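Long-range contacts in charybdin (Charybdis maritima, PDB 2B7U), which acts as a ribosome-inactivating protein of plant origin, with a fold that combines a mixed beta sheet and a largely helical body: residues A[5-10]-A[52-57]; A[46-51]-A[74-79]. All coordinates share one frame; numbering follows the deposited sequence. Where two conformers were deposited one is given.

Interaction 1: residues A[5-10]-A[52-57]; sequences AMTVKF and EADPRG
Thr7 and Val8 pair with Arg56 and Gly57 as parallel beta bridges, and the backbone supplies the regular part of the contact. Thr7 N donates to Pro55 O at 3.1 Å, and Lys9 N donates to Gly57 O at 2.8 Å. Between them, Gly57 N makes a weak bond to Thr7 O. Pro55 O also receives a C-H...O contact from Met6 CA, 3.2 Å away.

Apolar packing lies with Met6. Its CB meets Pro55 CB at 3.9 Å, while chi1 of 66° sets CG between the backbone N and the carbonyl carbon and the bend at chi3 carries CE to within 3.9 Å of Gly57 CA, a residue with no side chain to intervene.

The charged side chains are on the face of Thr7 and Arg56. Lys9 crosses Arg56 at about a right angle, with CE 3.2 Å from Arg56 NE and CG in plane at the guanidinium edge. Arg56 NE is buried here without a partner in the model. Lys9 NZ lies 4.3 Å from the same NE, a proximity that the carboxylate of Asp54, near but not in contact, may temper.

The pairing joins strand 7-15, outermost in the mixed sheet, to strand 56-64. Met6 reaches His74 and Arg72 of strand 67-74, while the rings of Phe10 and Phe58 meet with their planes about 10° apart, and Phe10 packs against helix 21-35.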
loop_
_atom_site.group_PDB
_atom_site.type_symbol
_atom_site.label_atom_id
_atom_site.label_comp_id
_atom_site.label_asym_id
_atom_site.label_seq_id
_atom_site.Cartn_x
_atom_site.Cartn_y
_atom_site.Cartn_z
ATOM N N ALA A 5 4.203 17.413 10.872
ATOM C CA ALA A 5 4.887 16.344 10.122
ATOM C C ALA A 5 4.454 14.961 10.571
ATOM O O ALA A 5 4.209 14.733 11.757
ATOM C CB ALA A 5 6.409 16.476 10.257
ATOM N N MET A 6 4.370 14.033 9.622
ATOM C CA MET A 6 4.013 12.665 9.948
ATOM C C MET A 6 5.127 12.057 10.786
ATOM O O MET A 6 6.309 12.271 10.530
ATOM C CB MET A 6 3.699 11.818 8.694
ATOM C CG MET A 6 4.855 11.538 7.740
ATOM S SD MET A 6 4.291 10.933 6.112
ATOM C CE MET A 6 3.138 9.668 6.631
ATOM N N THR A 7 4.750 11.340 11.834
ATOM C CA THR A 7 5.768 10.731 12.678
ATOM C C THR A 7 6.166 9.404 12.023
ATOM O O THR A 7 5.548 8.974 11.039
ATOM C CB THR A 7 5.308 10.649 14.182
ATOM O OG1 THR A 7 3.890 10.470 14.275
ATOM C CG2 THR A 7 5.647 11.942 14.902
ATOM N N VAL A 8 7.254 8.797 12.490
ATOM C CA VAL A 8 7.623 7.462 12.026
ATOM C C VAL A 8 7.519 6.486 13.191
ATOM O O VAL A 8 8.394 6.444 14.061
ATOM C CB VAL A 8 9.024 7.438 11.396
ATOM C CG1 VAL A 8 9.995 8.172 12.231
ATOM C CG2 VAL A 8 9.493 6.001 11.133
ATOM N N LYS A 9 6.429 5.731 13.218
ATOM C CA LYS A 9 6.169 4.770 14.288
ATOM C C LYS A 9 7.183 3.625 14.338
ATOM O O LYS A 9 7.560 3.179 15.434
ATOM C CB LYS A 9 4.756 4.181 14.161
ATOM C CG LYS A 9 3.555 5.176 14.276
ATOM C CD LYS A 9 3.916 6.389 15.086
ATOM C CE LYS A 9 2.719 7.144 15.660
ATOM N NZ LYS A 9 3.108 7.889 16.919
ATOM N N PHE A 10 7.631 3.163 13.172
ATOM C CA PHE A 10 8.587 2.059 13.099
ATOM C C PHE A 10 9.205 2.034 11.707
ATOM O O PHE A 10 8.713 2.716 10.784
ATOM C CB PHE A 10 7.908 0.714 13.442
ATOM C CG PHE A 10 6.852 0.277 12.447
ATOM C CD1 PHE A 10 7.201 -0.461 11.330
ATOM C CD2 PHE A 10 5.508 0.593 12.636
ATOM C CE1 PHE A 10 6.261 -0.840 10.400
ATOM C CE2 PHE A 10 4.568 0.218 11.713
ATOM C CZ PHE A 10 4.926 -0.518 10.606
ATOM N N GLU A 52 -7.473 14.281 12.438
ATOM C CA GLU A 52 -7.170 15.724 12.398
ATOM C C GLU A 52 -5.675 16.051 12.170
ATOM O O GLU A 52 -5.234 16.210 11.026
ATOM C CB GLU A 52 -7.707 16.450 13.654
ATOM C CG GLU A 52 -8.947 15.833 14.323
ATOM C CD GLU A 52 -8.620 14.902 15.500
ATOM O OE1 GLU A 52 -7.473 14.922 16.006
ATOM O OE2 GLU A 52 -9.528 14.153 15.932
ATOM N N ALA A 53 -4.907 16.134 13.256
ATOM C CA ALA A 53 -3.517 16.573 13.202
ATOM C C ALA A 53 -2.619 15.556 13.902
ATOM O O ALA A 53 -1.852 15.895 14.808
ATOM C CB ALA A 53 -3.378 17.950 13.851
ATOM N N ASP A 54 -2.731 14.301 13.487
ATOM C CA ASP A 54 -1.821 13.268 13.956
ATOM C C ASP A 54 -1.558 12.280 12.833
ATOM O O ASP A 54 -1.949 11.112 12.928
ATOM C CB ASP A 54 -2.395 12.545 15.185
ATOM C CG ASP A 54 -1.533 11.363 15.632
ATOM O OD1 ASP A 54 -2.111 10.324 16.042
ATOM O OD2 ASP A 54 -0.283 11.465 15.551
ATOM N N PRO A 55 -0.919 12.753 11.749
ATOM C CA PRO A 55 -0.524 11.814 10.707
ATOM C C PRO A 55 0.576 10.879 11.223
ATOM O O PRO A 55 1.615 11.348 11.701
ATOM C CB PRO A 55 -0.043 12.713 9.568
ATOM C CG PRO A 55 0.270 14.016 10.186
ATOM C CD PRO A 55 -0.559 14.143 11.422
ATOM N N ARG A 56 0.278 9.586 11.196
ATOM C CA ARG A 56 1.171 8.534 11.669
ATOM C C ARG A 56 1.730 7.880 10.424
ATOM O O ARG A 56 0.972 7.619 9.501
ATOM C CB ARG A 56 0.403 7.451 12.440
ATOM C CG ARG A 56 -0.250 7.880 13.762
ATOM C CD ARG A 56 -0.989 6.718 14.466
ATOM N NE ARG A 56 -0.093 5.683 14.988
ATOM C CZ ARG A 56 -0.468 4.698 15.797
ATOM N NH1 ARG A 56 -1.726 4.582 16.206
ATOM N NH2 ARG A 56 0.428 3.816 16.214
ATOM N N GLY A 57 3.026 7.581 10.421
ATOM C CA GLY A 57 3.638 6.872 9.303
ATOM C C GLY A 57 4.584 5.785 9.753
ATOM O O GLY A 57 4.771 5.555 10.946
HETATM O O HOH W 1 1.928 13.383 13.194
#

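Interaction 2: residues A[46-51]-A[74-79]; sequences LPLYNQ and HRDDLV
Leu46 drives its two methyls against the backbone of Arg75 and Asp76, the buried part of this contact. CD2 sits 3.4 Å from Arg75 O and CD1 equally near Asp76 O, so the branched end straddles two successive carbonyl oxygens. With chi1 at -67°, CG lies anti to the carbonyl carbon of Leu46, and the fork is directed into the turn. Pro47 continues the packing: its CD also leans on Arg75 O, and its CG approaches Arg75 NE at 4.0 Å, the ring crossing the extended arginine chain at about a right angle. Arg75 NE, though close to the proline ring, is hydrogen-bonded outside the two segments, as is NH1.

Toward solvent, the partly exposed Leu48 and Asp76 meet. Leu48 CD2 is 3.4 Å from Asp76 CB and just as close to OD2, setting a methyl beside the carboxylate of a residue that is only partly buried. Here a water fills the polar link, donating to Pro47 O and to Asp76 O, each 2.8 Å from its oxygen. Beyond this, the 74-79 turn keeps its own shape: Asp77 OD2 accepts from Val79 N in an Asx turn, and His74 N bonds to Val79 O.

That turn links strands 67-74 and 80-84, whereas 46-51 is the loop running from strand 43-45 toward strand 56-64. Helix 21-35 flanks both, with Leu35 touched by Leu46 and Leu78, and helix 151-170 borders Leu78 and Val79.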
loop_
_atom_site.group_PDB
_atom_site.type_symbol
_atom_site.label_atom_id
_atom_site.label_comp_id
_atom_site.label_asym_id
_atom_site.label_seq_id
_atom_site.Cartn_x
_atom_site.Cartn_y
_atom_site.Cartn_z
ATOM N N LEU A 46 -6.207 -1.220 10.853
ATOM C CA LEU A 46 -5.294 -0.076 10.955
ATOM C C LEU A 46 -5.829 0.943 11.954
ATOM O O LEU A 46 -7.042 0.996 12.241
ATOM C CB LEU A 46 -5.138 0.579 9.597
ATOM C CG LEU A 46 -4.424 -0.304 8.575
ATOM C CD1 LEU A 46 -4.564 0.248 7.176
ATOM C CD2 LEU A 46 -2.973 -0.498 8.900
ATOM N N PRO A 47 -4.926 1.789 12.469
ATOM C CA PRO A 47 -5.386 2.856 13.344
ATOM C C PRO A 47 -6.348 3.805 12.663
ATOM O O PRO A 47 -6.295 3.942 11.465
ATOM C CB PRO A 47 -4.114 3.612 13.717
ATOM C CG PRO A 47 -3.016 3.037 12.963
ATOM C CD PRO A 47 -3.477 1.811 12.231
ATOM N N LEU A 48 -7.247 4.376 13.455
ATOM C CA LEU A 48 -8.038 5.577 13.150
ATOM C C LEU A 48 -9.094 5.905 14.219
ATOM O O LEU A 48 -10.320 5.985 13.984
ATOM C CB LEU A 48 -8.557 5.692 11.724
ATOM C CG LEU A 48 -7.622 6.355 10.727
ATOM C CD1 LEU A 48 -8.284 7.275 9.752
ATOM C CD2 LEU A 48 -6.476 7.101 11.464
ATOM N N TYR A 49 -8.523 6.096 15.404
ATOM C CA TYR A 49 -9.096 6.841 16.524
ATOM C C TYR A 49 -8.427 8.230 16.479
ATOM O O TYR A 49 -9.098 9.270 16.585
ATOM C CB TYR A 49 -8.815 6.120 17.859
ATOM C CG TYR A 49 -7.524 5.307 17.875
ATOM C CD1 TYR A 49 -7.458 4.044 17.269
ATOM C CD2 TYR A 49 -6.369 5.808 18.471
ATOM C CE1 TYR A 49 -6.284 3.306 17.259
ATOM C CE2 TYR A 49 -5.182 5.074 18.472
ATOM C CZ TYR A 49 -5.146 3.823 17.869
ATOM O OH TYR A 49 -3.964 3.104 17.887
ATOM N N ASN A 50 -7.098 8.222 16.321
ATOM C CA ASN A 50 -6.317 9.393 15.887
ATOM C C ASN A 50 -6.840 9.984 14.576
ATOM O O ASN A 50 -7.247 9.249 13.679
ATOM C CB ASN A 50 -4.828 9.026 15.727
ATOM C CG ASN A 50 -4.602 7.712 14.951
ATOM O OD1 ASN A 50 -4.555 7.699 13.715
ATOM N ND2 ASN A 50 -4.423 6.611 15.687
ATOM N N GLN A 51 -6.811 11.309 14.463
ATOM C CA GLN A 51 -7.434 12.005 13.334
ATOM C C GLN A 51 -6.812 13.403 13.199
ATOM O O GLN A 51 -5.735 13.658 13.754
ATOM C CB GLN A 51 -8.962 12.089 13.549
ATOM C CG GLN A 51 -9.783 10.872 13.068
ATOM C CD GLN A 51 -11.267 11.000 13.406
ATOM O OE1 GLN A 51 -11.924 11.979 13.037
ATOM N NE2 GLN A 51 -11.798 10.012 14.113
ATOM N N HIS A 74 1.990 6.347 4.983
ATOM C CA HIS A 74 0.965 6.563 6.009
ATOM C C HIS A 74 0.510 5.251 6.660
ATOM O O HIS A 74 0.197 4.280 5.966
ATOM C CB HIS A 74 -0.255 7.239 5.406
ATOM C CG HIS A 74 -0.024 8.643 4.998
ATOM N ND1 HIS A 74 -0.205 9.701 5.859
ATOM C CD2 HIS A 74 0.365 9.174 3.816
ATOM C CE1 HIS A 74 0.068 10.828 5.220
ATOM N NE2 HIS A 74 0.401 10.535 3.971
ATOM N N ARG A 75 0.454 5.246 7.995
ATOM C CA ARG A 75 0.147 4.031 8.733
ATOM C C ARG A 75 -1.339 3.761 8.762
ATOM O O ARG A 75 -1.744 2.618 8.987
ATOM C CB ARG A 75 0.711 4.082 10.150
ATOM C CG ARG A 75 0.630 2.741 10.801
ATOM C CD ARG A 75 1.155 2.701 12.210
ATOM N NE ARG A 75 0.717 1.476 12.876
ATOM C CZ ARG A 75 1.110 1.126 14.091
ATOM N NH1 ARG A 75 0.656 -0.001 14.636
ATOM N NH2 ARG A 75 1.980 1.886 14.753
ATOM N N ASP A 76 -2.146 4.787 8.538
ATOM C CA ASP A 76 -3.593 4.621 8.604
ATOM C C ASP A 76 -4.227 4.235 7.273
ATOM O O ASP A 76 -5.224 3.541 7.245
ATOM C CB ASP A 76 -4.270 5.853 9.238
ATOM C CG ASP A 76 -3.931 7.149 8.535
ATOM O OD1 ASP A 76 -3.011 7.179 7.678
ATOM O OD2 ASP A 76 -4.568 8.158 8.888
ATOM N N ASP A 77 -3.671 4.670 6.154
ATOM C CA ASP A 77 -4.239 4.298 4.861
ATOM C C ASP A 77 -3.275 3.636 3.880
ATOM O O ASP A 77 -3.684 3.309 2.775
ATOM C CB ASP A 77 -4.971 5.495 4.237
ATOM C CG ASP A 77 -4.056 6.612 3.850
ATOM O OD1 ASP A 77 -4.552 7.672 3.382
ATOM O OD2 ASP A 77 -2.831 6.464 3.993
ATOM N N LEU A 78 -2.035 3.395 4.305
ATOM C CA LEU A 78 -1.002 2.747 3.513
ATOM C C LEU A 78 -0.655 3.469 2.207
ATOM O O LEU A 78 -0.123 2.876 1.272
ATOM C CB LEU A 78 -1.356 1.269 3.261
ATOM C CG LEU A 78 -1.475 0.443 4.535
ATOM C CD1 LEU A 78 -1.724 -1.044 4.199
ATOM C CD2 LEU A 78 -0.292 0.595 5.445
ATOM N N VAL A 79 -0.873 4.775 2.188
ATOM C CA VAL A 79 -0.546 5.588 1.043
ATOM C C VAL A 79 0.922 6.047 1.135
ATOM O O VAL A 79 1.398 6.519 2.167
ATOM C CB VAL A 79 -1.488 6.794 0.940
ATOM C CG1 VAL A 79 -1.049 7.762 -0.123
ATOM C CG2 VAL A 79 -2.913 6.332 0.635
HETATM O O HOH W 2 -7.380 3.358 8.960
#

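How the interactions relate
Interaction 1 is a surface contact and interaction 2 a buried one, with centres about 9 Å apart on the same side of the chain's centre. Residues 46-57 form one continuous run: its first half packs on the 74-79 turn, and its second half turns into the strand that pairs with 5-10. Arg56 ties the two, its backbone O bonding probably to Arg75 N and its NH1 to Tyr49 OH, while Met6 CE packs on His74 ND1. Their chemistry follows their place: strand pairing at the sheet edge rests on backbone hydrogen bonds, with charged side chains alongside, whereas the loop-to-turn contact relies on aliphatic groups against carbonyl oxygens and one bridging water.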